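Glutathione transferase (Lolium rigidum, PDB 6ZB6) probably conjugates glutathione to electrophilic xenobiotics, herbicides among them, as a phi-class transferase linked to multiple-herbicide resistance. Local coordinates at residues Ser12-Val15 with Ala16-Leu19; Met34-Val38 with Met39-Ser43; Ile116-Gln119 with Cys120-Pro124. One frame throughout, in Å; residues are numbered along the deposited sequence.

Contact 1 (Ser12-Val15 with Ala16-Leu19); sequences STNV and ARVL. With GTB (S-(p-nitrobenzyl)glutathione), chain G.
Arg-17 and Asn-14, one turn apart on helix 13-24, lie side by side and point the same way, and Arg-17 NH2 donates to Asn-14 OD1 over 2.7 Å. The bond is nearly straight, 162° at the hydrogen, and meets the amide oxygen almost end-on. The amide and guanidinium planes are within 27° of each other, with OD1 at the guanidinium edge. A bend at chi3 folds the arginine back to this position, and its other nitrogens are also used: NE bonds to Ser-68 and NH1 to Asn-171, so the rotation of the group is fixed. Asn-14 ND2 in turn binds the hydroxyl of Tyr-175, which leaves little freedom to the amide.

The backbone adds i to i+4 bonds. Ser-12, the N-cap residue, accepts from Ala-16 N through its carbonyl O at 2.9 Å, almost straight. Val-15 O takes Leu-19 N at 3.1 Å. Beside this bond the side chains of Val-15 and Leu-19 run alongside each other, CG1 to CD1 at 4.2 Å, and Leu-19 and Ala-16 both pack on Ile-210 of helix 205-214.

S-(p-nitrobenzyl)glutathione lies at the N-terminal end of the helix. Ser-12 OG, set anti to its own N (chi1 163°), is 3.2 Å from the ligand sulfur SG2, and Thr-13 OG1 stands 3.7 Å from the same atom. The helix N-terminus turned toward the glutathione sulfur, with a serine beside it, is characteristic of the thioredoxin-like domain of phi-class transferases, where such a serine is generally thought to stabilise the thiolate.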
loop_
_atom_site.group_PDB
_atom_site.type_symbol
_atom_site.label_atom_id
_atom_site.label_comp_id
_atom_site.label_asym_id
_atom_site.label_seq_id
_atom_site.Cartn_x
_atom_site.Cartn_y
_atom_site.Cartn_z
ATOM N N SER A 12 2.593 -9.441 -2.149
ATOM C CA SER A 12 1.364 -8.882 -2.694
ATOM C C SER A 12 1.124 -7.497 -2.104
ATOM O O SER A 12 1.226 -7.307 -0.884
ATOM C CB SER A 12 0.186 -9.812 -2.386
ATOM O OG SER A 12 -1.050 -9.147 -2.534
ATOM N N THR A 13 0.793 -6.529 -2.968
ATOM C CA THR A 13 0.657 -5.137 -2.523
ATOM C C THR A 13 -0.277 -5.002 -1.327
ATOM O O THR A 13 0.049 -4.339 -0.334
ATOM C CB THR A 13 0.135 -4.264 -3.661
ATOM O OG1 THR A 13 -0.924 -4.944 -4.330
ATOM C CG2 THR A 13 1.258 -3.949 -4.654
ATOM N N ASN A 14 -1.459 -5.602 -1.408
ATOM C CA ASN A 14 -2.435 -5.342 -0.359
ATOM C C ASN A 14 -2.167 -6.164 0.894
ATOM O O ASN A 14 -2.644 -5.794 1.974
ATOM C CB ASN A 14 -3.847 -5.554 -0.914
ATOM C CG ASN A 14 -4.179 -4.552 -2.008
ATOM O OD1 ASN A 14 -4.211 -3.345 -1.767
ATOM N ND2 ASN A 14 -4.371 -5.040 -3.227
ATOM N N VAL A 15 -1.384 -7.239 0.791
ATOM C CA VAL A 15 -0.845 -7.866 1.996
ATOM C C VAL A 15 0.174 -6.947 2.655
ATOM O O VAL A 15 0.114 -6.684 3.866
ATOM C CB VAL A 15 -0.226 -9.236 1.665
ATOM C CG1 VAL A 15 0.530 -9.772 2.874
ATOM C CG2 VAL A 15 -1.296 -10.219 1.194
ATOM N N ALA A 16 1.146 -6.467 1.863
ATOM C CA ALA A 16 2.180 -5.578 2.370
ATOM C C ALA A 16 1.576 -4.375 3.068
ATOM O O ALA A 16 2.116 -3.902 4.073
ATOM C CB ALA A 16 3.086 -5.109 1.224
ATOM N N ARG A 17 0.445 -3.875 2.552
ATOM C CA ARG A 17 -0.214 -2.727 3.172
ATOM C C ARG A 17 -0.476 -2.988 4.654
ATOM O O ARG A 17 -0.139 -2.165 5.515
ATOM C CB ARG A 17 -1.515 -2.407 2.423
ATOM C CG ARG A 17 -2.286 -1.220 2.996
ATOM C CD ARG A 17 -3.749 -1.179 2.542
ATOM N NE ARG A 17 -3.899 -1.374 1.100
ATOM C CZ ARG A 17 -3.579 -0.457 0.185
ATOM N NH1 ARG A 17 -3.118 0.732 0.561
ATOM N NH2 ARG A 17 -3.727 -0.721 -1.110
ATOM N N VAL A 18 -1.037 -4.162 4.964
ATOM C CA VAL A 18 -1.319 -4.552 6.344
ATOM C C VAL A 18 -0.028 -4.718 7.142
ATOM O O VAL A 18 0.078 -4.265 8.290
ATOM C CB VAL A 18 -2.149 -5.849 6.351
ATOM C CG1 VAL A 18 -2.415 -6.332 7.801
ATOM C CG2 VAL A 18 -3.453 -5.672 5.548
ATOM N N LEU A 19 0.972 -5.376 6.556
ATOM C CA LEU A 19 2.218 -5.605 7.280
ATOM C C LEU A 19 2.868 -4.287 7.686
ATOM O O LEU A 19 3.438 -4.183 8.777
ATOM C CB LEU A 19 3.175 -6.451 6.437
ATOM C CG LEU A 19 2.637 -7.787 5.915
ATOM C CD1 LEU A 19 3.743 -8.625 5.261
ATOM C CD2 LEU A 19 1.921 -8.580 7.016
HETATM N N1 GTB G . -9.576 -4.322 -2.251
HETATM C CA1 GTB G . -8.837 -5.530 -1.922
HETATM C C1 GTB G . -7.913 -5.249 -0.727
HETATM O O11 GTB G . -7.342 -4.130 -0.611
HETATM O O12 GTB G . -7.715 -6.129 0.154
HETATM C CB1 GTB G . -8.033 -5.935 -3.162
HETATM C CG1 GTB G . -7.228 -7.190 -2.826
HETATM C CD1 GTB G . -6.585 -7.787 -4.065
HETATM O OE1 GTB G . -6.722 -7.292 -5.142
HETATM N N2 GTB G . -5.789 -8.979 -3.906
HETATM C CA2 GTB G . -5.185 -9.541 -5.097
HETATM C C2 GTB G . -5.798 -10.913 -5.338
HETATM O O2 GTB G . -5.981 -11.683 -4.448
HETATM C CB2 GTB G . -3.672 -9.652 -4.894
HETATM S SG2 GTB G . -2.976 -7.965 -4.758
HETATM N N3 GTB G . -6.185 -11.273 -6.679
HETATM C CA3 GTB G . -6.761 -12.583 -6.910
HETATM C C3 GTB G . -8.142 -12.452 -7.545
HETATM O O31 GTB G . -8.632 -13.431 -8.173
HETATM O O32 GTB G . -8.794 -11.376 -7.444
HETATM C "C'" GTB G . -3.161 -7.136 -6.364
HETATM C "C1'" GTB G . -2.400 -7.941 -7.413
HETATM C "C2'" GTB G . -3.090 -8.552 -8.448
HETATM C "C3'" GTB G . -2.405 -9.286 -9.406
HETATM C "C4'" GTB G . -1.026 -9.407 -9.331
HETATM N N41 GTB G . -0.300 -10.182 -10.336
HETATM O O41 GTB G . -0.964 -10.713 -11.457
HETATM O O42 GTB G . 0.850 -10.367 -10.198
HETATM C "C5'" GTB G . -0.336 -8.796 -8.291
HETATM C "C6'" GTB G . -1.019 -8.062 -7.332
#

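Contact 2 (Met34-Val38 with Met39-Ser43); sequences MDFKV and MEHKS. With GTB (S-(p-nitrobenzyl)glutathione), chain G.
Phe-36 and His-41 form an offset stack, centroids 4.2 Å apart and planes at 29°, in the loop, with two short 3-10 segments, between strand 29-32 and helix 44-47 of the thioredoxin-like domain. Phe-36 CE1 sits over the middle of one imidazole face, while Lys-42 CG lies toward the rim of the opposite face. His-41 turns its ring inward with CG between its own N and carbonyl carbon (chi1 59°). Met-34 closes the inner side: its chain bends at chi3, and CE packs 3.7 Å from His-41 CA.

The backbone and a carboxylate tie the loop together. Asp-35 N donates to Glu-40 OE1 at 2.9 Å and 167°, approaching from above the carboxylate plane, and Glu-40 N returns a bond to Asp-35 O at 3.1 Å. The extended glutamate chain thus lies back along the opposite arm. Asp-35 OD1 accepts from Lys-37 N, an Asx turn that starts the 3-10 segment, and Met-39 N bonds to Phe-36 O from well above the carbonyl plane. Glu-40 O is gripped twice, by Ser-43 N and Ser-43 OG, just before helix 44-47.

By contrast, the outer side is loose. Val-38, Lys-37 and Met-39 are exposed at the apex, and the side chain of Met-39, bent at chi2 and chi3, brings SD to 3.6 Å from Phe-36 O. Toward the pocket, His-41 CD2 approaches the glycyl CA3 of the ligand, and Lys-42, which also bonds to Gly-53 O, donates from NZ to the terminal carboxylate oxygen O31 over 3.1 Å.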
loop_
_atom_site.group_PDB
_atom_site.type_symbol
_atom_site.label_atom_id
_atom_site.label_comp_id
_atom_site.label_asym_id
_atom_site.label_seq_id
_atom_site.Cartn_x
_atom_site.Cartn_y
_atom_site.Cartn_z
ATOM N N MET A 34 0.751 -18.386 0.666
ATOM C CA MET A 34 -0.281 -19.041 -0.121
ATOM C C MET A 34 0.211 -19.229 -1.545
ATOM O O MET A 34 0.858 -18.343 -2.109
ATOM C CB MET A 34 -1.567 -18.229 -0.114
ATOM C CG MET A 34 -2.162 -18.117 1.269
ATOM S SD MET A 34 -3.624 -17.104 1.251
ATOM C CE MET A 34 -4.697 -18.121 0.243
ATOM N N ASP A 35 -0.118 -20.378 -2.117
ATOM C CA ASP A 35 0.425 -20.813 -3.400
ATOM C C ASP A 35 -0.551 -20.436 -4.505
ATOM O O ASP A 35 -1.513 -21.159 -4.768
ATOM C CB ASP A 35 0.681 -22.315 -3.381
ATOM C CG ASP A 35 1.466 -22.786 -4.589
ATOM O OD1 ASP A 35 1.643 -21.991 -5.538
ATOM O OD2 ASP A 35 1.904 -23.951 -4.580
ATOM N N PHE A 36 -0.278 -19.321 -5.178
ATOM C CA PHE A 36 -1.113 -18.915 -6.300
ATOM C C PHE A 36 -1.041 -19.877 -7.478
ATOM O O PHE A 36 -1.961 -19.887 -8.299
ATOM C CB PHE A 36 -0.736 -17.501 -6.740
ATOM C CG PHE A 36 -1.428 -16.437 -5.945
ATOM C CD1 PHE A 36 -2.571 -15.823 -6.430
ATOM C CD2 PHE A 36 -0.963 -16.084 -4.688
ATOM C CE1 PHE A 36 -3.231 -14.857 -5.686
ATOM C CE2 PHE A 36 -1.612 -15.121 -3.946
ATOM C CZ PHE A 36 -2.755 -14.509 -4.446
ATOM N N LYS A 37 0.010 -20.697 -7.579
ATOM C CA LYS A 37 0.111 -21.618 -8.710
ATOM C C LYS A 37 -0.912 -22.745 -8.632
ATOM O O LYS A 37 -1.292 -23.305 -9.668
ATOM C CB LYS A 37 1.524 -22.191 -8.811
ATOM C CG LYS A 37 2.461 -21.307 -9.625
ATOM C CD LYS A 37 3.884 -21.310 -9.090
ATOM C CE LYS A 37 4.827 -20.582 -10.041
ATOM N NZ LYS A 37 5.727 -19.629 -9.328
ATOM N N VAL A 38 -1.359 -23.103 -7.430
ATOM C CA VAL A 38 -2.469 -24.021 -7.284
ATOM C C VAL A 38 -3.750 -23.275 -6.911
ATOM O O VAL A 38 -4.713 -23.892 -6.462
ATOM C CB VAL A 38 -2.150 -25.151 -6.291
ATOM C CG1 VAL A 38 -0.852 -25.870 -6.696
ATOM C CG2 VAL A 38 -2.076 -24.636 -4.859
ATOM N N MET A 39 -3.773 -21.949 -7.112
ATOM C CA MET A 39 -4.962 -21.118 -6.901
ATOM C C MET A 39 -5.498 -21.274 -5.481
ATOM O O MET A 39 -6.709 -21.390 -5.263
ATOM C CB MET A 39 -6.051 -21.429 -7.935
ATOM C CG MET A 39 -5.591 -21.287 -9.380
ATOM S SD MET A 39 -5.218 -19.581 -9.836
ATOM C CE MET A 39 -6.888 -18.931 -9.919
ATOM N N GLU A 40 -4.583 -21.278 -4.506
ATOM C CA GLU A 40 -4.978 -21.514 -3.119
ATOM C C GLU A 40 -5.941 -20.449 -2.620
ATOM O O GLU A 40 -6.776 -20.718 -1.746
ATOM C CB GLU A 40 -3.742 -21.573 -2.224
ATOM C CG GLU A 40 -4.044 -22.042 -0.823
ATOM C CD GLU A 40 -2.803 -22.208 0.030
ATOM O OE1 GLU A 40 -1.676 -22.258 -0.521
ATOM O OE2 GLU A 40 -2.968 -22.285 1.262
ATOM N N HIS A 41 -5.856 -19.243 -3.170
ATOM C CA HIS A 41 -6.787 -18.187 -2.800
ATOM C C HIS A 41 -8.215 -18.457 -3.266
ATOM O O HIS A 41 -9.135 -17.763 -2.809
ATOM C CB HIS A 41 -6.285 -16.852 -3.358
ATOM C CG HIS A 41 -6.126 -16.845 -4.846
ATOM N ND1 HIS A 41 -5.217 -17.648 -5.502
ATOM C CD2 HIS A 41 -6.766 -16.137 -5.806
ATOM C CE1 HIS A 41 -5.308 -17.439 -6.803
ATOM N NE2 HIS A 41 -6.232 -16.519 -7.014
ATOM N N LYS A 42 -8.432 -19.446 -4.138
ATOM C CA LYS A 42 -9.771 -19.842 -4.568
ATOM C C LYS A 42 -10.223 -21.161 -3.947
ATOM O O LYS A 42 -11.240 -21.722 -4.370
ATOM C CB LYS A 42 -9.838 -19.940 -6.099
ATOM C CG LYS A 42 -9.417 -18.681 -6.839
ATOM C CD LYS A 42 -10.314 -17.511 -6.450
ATOM C CE LYS A 42 -10.171 -16.341 -7.412
ATOM N NZ LYS A 42 -10.900 -15.134 -6.920
ATOM N N SER A 43 -9.501 -21.663 -2.949
ATOM C CA SER A 43 -9.834 -22.915 -2.297
ATOM C C SER A 43 -11.021 -22.727 -1.344
ATOM O O SER A 43 -11.258 -21.620 -0.850
ATOM C CB SER A 43 -8.633 -23.438 -1.518
ATOM O OG SER A 43 -8.406 -22.654 -0.348
HETATM N N1 GTB G . -9.576 -4.322 -2.251
HETATM C CA1 GTB G . -8.837 -5.530 -1.922
HETATM C C1 GTB G . -7.913 -5.249 -0.727
HETATM O O11 GTB G . -7.342 -4.130 -0.611
HETATM O O12 GTB G . -7.715 -6.129 0.154
HETATM C CB1 GTB G . -8.033 -5.935 -3.162
HETATM C CG1 GTB G . -7.228 -7.190 -2.826
HETATM C CD1 GTB G . -6.585 -7.787 -4.065
HETATM O OE1 GTB G . -6.722 -7.292 -5.142
HETATM N N2 GTB G . -5.789 -8.979 -3.906
HETATM C CA2 GTB G . -5.185 -9.541 -5.097
HETATM C C2 GTB G . -5.798 -10.913 -5.338
HETATM O O2 GTB G . -5.981 -11.683 -4.448
HETATM C CB2 GTB G . -3.672 -9.652 -4.894
HETATM S SG2 GTB G . -2.976 -7.965 -4.758
HETATM N N3 GTB G . -6.185 -11.273 -6.679
HETATM C CA3 GTB G . -6.761 -12.583 -6.910
HETATM C C3 GTB G . -8.142 -12.452 -7.545
HETATM O O31 GTB G . -8.632 -13.431 -8.173
HETATM O O32 GTB G . -8.794 -11.376 -7.444
HETATM C "C'" GTB G . -3.161 -7.136 -6.364
HETATM C "C1'" GTB G . -2.400 -7.941 -7.413
HETATM C "C2'" GTB G . -3.090 -8.552 -8.448
HETATM C "C3'" GTB G . -2.405 -9.286 -9.406
HETATM C "C4'" GTB G . -1.026 -9.407 -9.331
HETATM N N41 GTB G . -0.300 -10.182 -10.336
HETATM O O41 GTB G . -0.964 -10.713 -11.457
HETATM O O42 GTB G . 0.850 -10.367 -10.198
HETATM C "C5'" GTB G . -0.336 -8.796 -8.291
HETATM C "C6'" GTB G . -1.019 -8.062 -7.332
#

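Contact 3 (Ile116-Gln119 with Cys120-Pro124); sequences IVYQ and CLFNP. With GTB (S-(p-nitrobenzyl)glutathione), chain G.
Ile-116 to Pro-124 run on through helix 92-127, which widens here into a pi-type turn. Val-117 O accepts both Leu-121 N, at 2.8 Å, and Phe-122 N, at 3.1 Å, from opposite faces of its carbonyl plane. Tyr-118 O then takes Asn-123 N, five residues on, at 2.7 Å and 165°. The helix kinks at Pro-124, whose nitrogen has no hydrogen to give; its CD rests against Gln-119 O.

The Phe-122 ring presents its edge to the face of Tyr-118, a T-shaped pair with planes at 89° and centroids 5.1 Å apart. Val-117 CG1 lies over one face of Phe-122, a CH-pi contact of 3.8 Å to the centroid. In this all-helical C-terminal domain, the two aromatics form a wall of the pocket round the nitrobenzyl group, consistent with the hydrophobic substrate site (H-site) of these enzymes: the nitrobenzyl ring lies over the opposite face of Phe-122, with C5' 3.5 Å from CD2, and Tyr-118 OH is 3.2 Å from C2'. Phe-122 carries CG opposite its carbonyl carbon (chi1 -65°), which sets the ring between Val-117 and the ligand. Farther out, Gln-119 OE1 bonds to Asp-132 N, and Ile-116 CG2 packs on Cys-120 SG, 4.0 Å away.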
loop_
_atom_site.group_PDB
_atom_site.type_symbol
_atom_site.label_atom_id
_atom_site.label_comp_id
_atom_site.label_asym_id
_atom_site.label_seq_id
_atom_site.Cartn_x
_atom_site.Cartn_y
_atom_site.Cartn_z
ATOM N N ILE A 116 0.053 1.159 -14.468
ATOM C CA ILE A 116 1.437 1.116 -14.925
ATOM C C ILE A 116 2.180 -0.036 -14.267
ATOM O O ILE A 116 2.969 -0.729 -14.916
ATOM C CB ILE A 116 2.125 2.470 -14.675
ATOM C CG1 ILE A 116 1.364 3.584 -15.406
ATOM C CG2 ILE A 116 3.591 2.432 -15.170
ATOM C CD1 ILE A 116 1.558 4.965 -14.820
ATOM N N VAL A 117 1.927 -0.279 -12.978
ATOM C CA VAL A 117 2.544 -1.415 -12.296
ATOM C C VAL A 117 2.069 -2.726 -12.913
ATOM O O VAL A 117 2.871 -3.633 -13.178
ATOM C CB VAL A 117 2.250 -1.363 -10.785
ATOM C CG1 VAL A 117 2.742 -2.635 -10.112
ATOM C CG2 VAL A 117 2.900 -0.135 -10.168
ATOM N N TYR A 118 0.755 -2.844 -13.151
ATOM C CA TYR A 118 0.209 -4.045 -13.783
ATOM C C TYR A 118 0.834 -4.281 -15.146
ATOM O O TYR A 118 1.305 -5.385 -15.448
ATOM C CB TYR A 118 -1.309 -3.923 -13.931
ATOM C CG TYR A 118 -2.082 -4.423 -12.740
ATOM C CD1 TYR A 118 -2.437 -5.762 -12.631
ATOM C CD2 TYR A 118 -2.458 -3.556 -11.720
ATOM C CE1 TYR A 118 -3.149 -6.224 -11.535
ATOM C CE2 TYR A 118 -3.166 -4.005 -10.618
ATOM C CZ TYR A 118 -3.507 -5.339 -10.532
ATOM O OH TYR A 118 -4.214 -5.780 -9.438
ATOM N N GLN A 119 0.843 -3.249 -15.988
ATOM C CA GLN A 119 1.267 -3.437 -17.369
ATOM C C GLN A 119 2.771 -3.657 -17.483
ATOM O O GLN A 119 3.216 -4.386 -18.376
ATOM C CB GLN A 119 0.847 -2.235 -18.211
ATOM C CG GLN A 119 -0.649 -2.074 -18.382
ATOM C CD GLN A 119 -1.268 -3.208 -19.171
ATOM O OE1 GLN A 119 -0.597 -3.860 -19.966
ATOM N NE2 GLN A 119 -2.560 -3.450 -18.952
ATOM N N CYS A 120 3.566 -3.054 -16.595
ATOM C CA CYS A 120 5.016 -3.096 -16.723
ATOM C C CYS A 120 5.651 -4.188 -15.869
ATOM O O CYS A 120 6.734 -4.673 -16.216
ATOM C CB CYS A 120 5.611 -1.737 -16.332
ATOM S SG CYS A 120 5.253 -0.395 -17.470
ATOM N N LEU A 121 4.983 -4.615 -14.791
ATOM C CA LEU A 121 5.548 -5.575 -13.841
ATOM C C LEU A 121 4.690 -6.829 -13.721
ATOM O O LEU A 121 5.144 -7.912 -14.103
ATOM C CB LEU A 121 5.719 -4.906 -12.478
ATOM C CG LEU A 121 7.109 -4.433 -12.074
ATOM C CD1 LEU A 121 7.154 -4.225 -10.564
ATOM C CD2 LEU A 121 8.149 -5.442 -12.519
ATOM N N PHE A 122 3.462 -6.716 -13.200
ATOM C CA PHE A 122 2.654 -7.889 -12.885
ATOM C C PHE A 122 2.335 -8.699 -14.138
ATOM O O PHE A 122 2.556 -9.914 -14.176
ATOM C CB PHE A 122 1.352 -7.470 -12.193
ATOM C CG PHE A 122 1.533 -6.830 -10.821
ATOM C CD1 PHE A 122 2.693 -7.019 -10.077
ATOM C CD2 PHE A 122 0.512 -6.049 -10.273
ATOM C CE1 PHE A 122 2.842 -6.430 -8.822
ATOM C CE2 PHE A 122 0.653 -5.462 -9.021
ATOM C CZ PHE A 122 1.825 -5.654 -8.293
ATOM N N ASN A 123 1.801 -8.042 -15.173
ATOM C CA ASN A 123 1.363 -8.772 -16.364
ATOM C C ASN A 123 2.488 -9.551 -17.034
ATOM O O ASN A 123 2.311 -10.759 -17.268
ATOM C CB ASN A 123 0.683 -7.813 -17.351
ATOM C CG ASN A 123 -0.757 -7.502 -16.973
ATOM O OD1 ASN A 123 -1.199 -7.775 -15.852
ATOM N ND2 ASN A 123 -1.494 -6.914 -17.909
ATOM N N PRO A 124 3.652 -8.962 -17.365
ATOM C CA PRO A 124 4.678 -9.757 -18.055
ATOM C C PRO A 124 5.325 -10.809 -17.164
ATOM O O PRO A 124 5.467 -11.964 -17.573
ATOM C CB PRO A 124 5.693 -8.703 -18.520
ATOM C CG PRO A 124 5.468 -7.531 -17.652
ATOM C CD PRO A 124 4.026 -7.537 -17.282
HETATM N N1 GTB G . -9.576 -4.322 -2.251
HETATM C CA1 GTB G . -8.837 -5.530 -1.922
HETATM C C1 GTB G . -7.913 -5.249 -0.727
HETATM O O11 GTB G . -7.342 -4.130 -0.611
HETATM O O12 GTB G . -7.715 -6.129 0.154
HETATM C CB1 GTB G . -8.033 -5.935 -3.162
HETATM C CG1 GTB G . -7.228 -7.190 -2.826
HETATM C CD1 GTB G . -6.585 -7.787 -4.065
HETATM O OE1 GTB G . -6.722 -7.292 -5.142
HETATM N N2 GTB G . -5.789 -8.979 -3.906
HETATM C CA2 GTB G . -5.185 -9.541 -5.097
HETATM C C2 GTB G . -5.798 -10.913 -5.338
HETATM O O2 GTB G . -5.981 -11.683 -4.448
HETATM C CB2 GTB G . -3.672 -9.652 -4.894
HETATM S SG2 GTB G . -2.976 -7.965 -4.758
HETATM N N3 GTB G . -6.185 -11.273 -6.679
HETATM C CA3 GTB G . -6.761 -12.583 -6.910
HETATM C C3 GTB G . -8.142 -12.452 -7.545
HETATM O O31 GTB G . -8.632 -13.431 -8.173
HETATM O O32 GTB G . -8.794 -11.376 -7.444
HETATM C "C'" GTB G . -3.161 -7.136 -6.364
HETATM C "C1'" GTB G . -2.400 -7.941 -7.413
HETATM C "C2'" GTB G . -3.090 -8.552 -8.448
HETATM C "C3'" GTB G . -2.405 -9.286 -9.406
HETATM C "C4'" GTB G . -1.026 -9.407 -9.331
HETATM N N41 GTB G . -0.300 -10.182 -10.336
HETATM O O41 GTB G . -0.964 -10.713 -11.457
HETATM O O42 GTB G . 0.850 -10.367 -10.198
HETATM C "C5'" GTB G . -0.336 -8.796 -8.291
HETATM C "C6'" GTB G . -1.019 -8.062 -7.332
#

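In the fold
The three contacts come in series along the chain. Contacts 1 and 2 belong to the N-terminal thioredoxin-like domain: the first lies on helix 13-24 of the beta-alpha-beta unit with strands 4-7 and 29-32, the second in the loop that follows strand 29-32. Contact 3, on helix 92-127, belongs to the C-terminal helical domain. Centres of contacts 1 and 2 are about 17 Å apart, as are those of 1 and 3, and 2 and 3 about 20 Å. Across the domain boundary, Thr-13 CG2 packs on Phe-122 CZ at 4.1 Å. All three border the same ligand, at its sulfur, glycyl end and nitrobenzyl ring respectively, so the pocket lies between the domains.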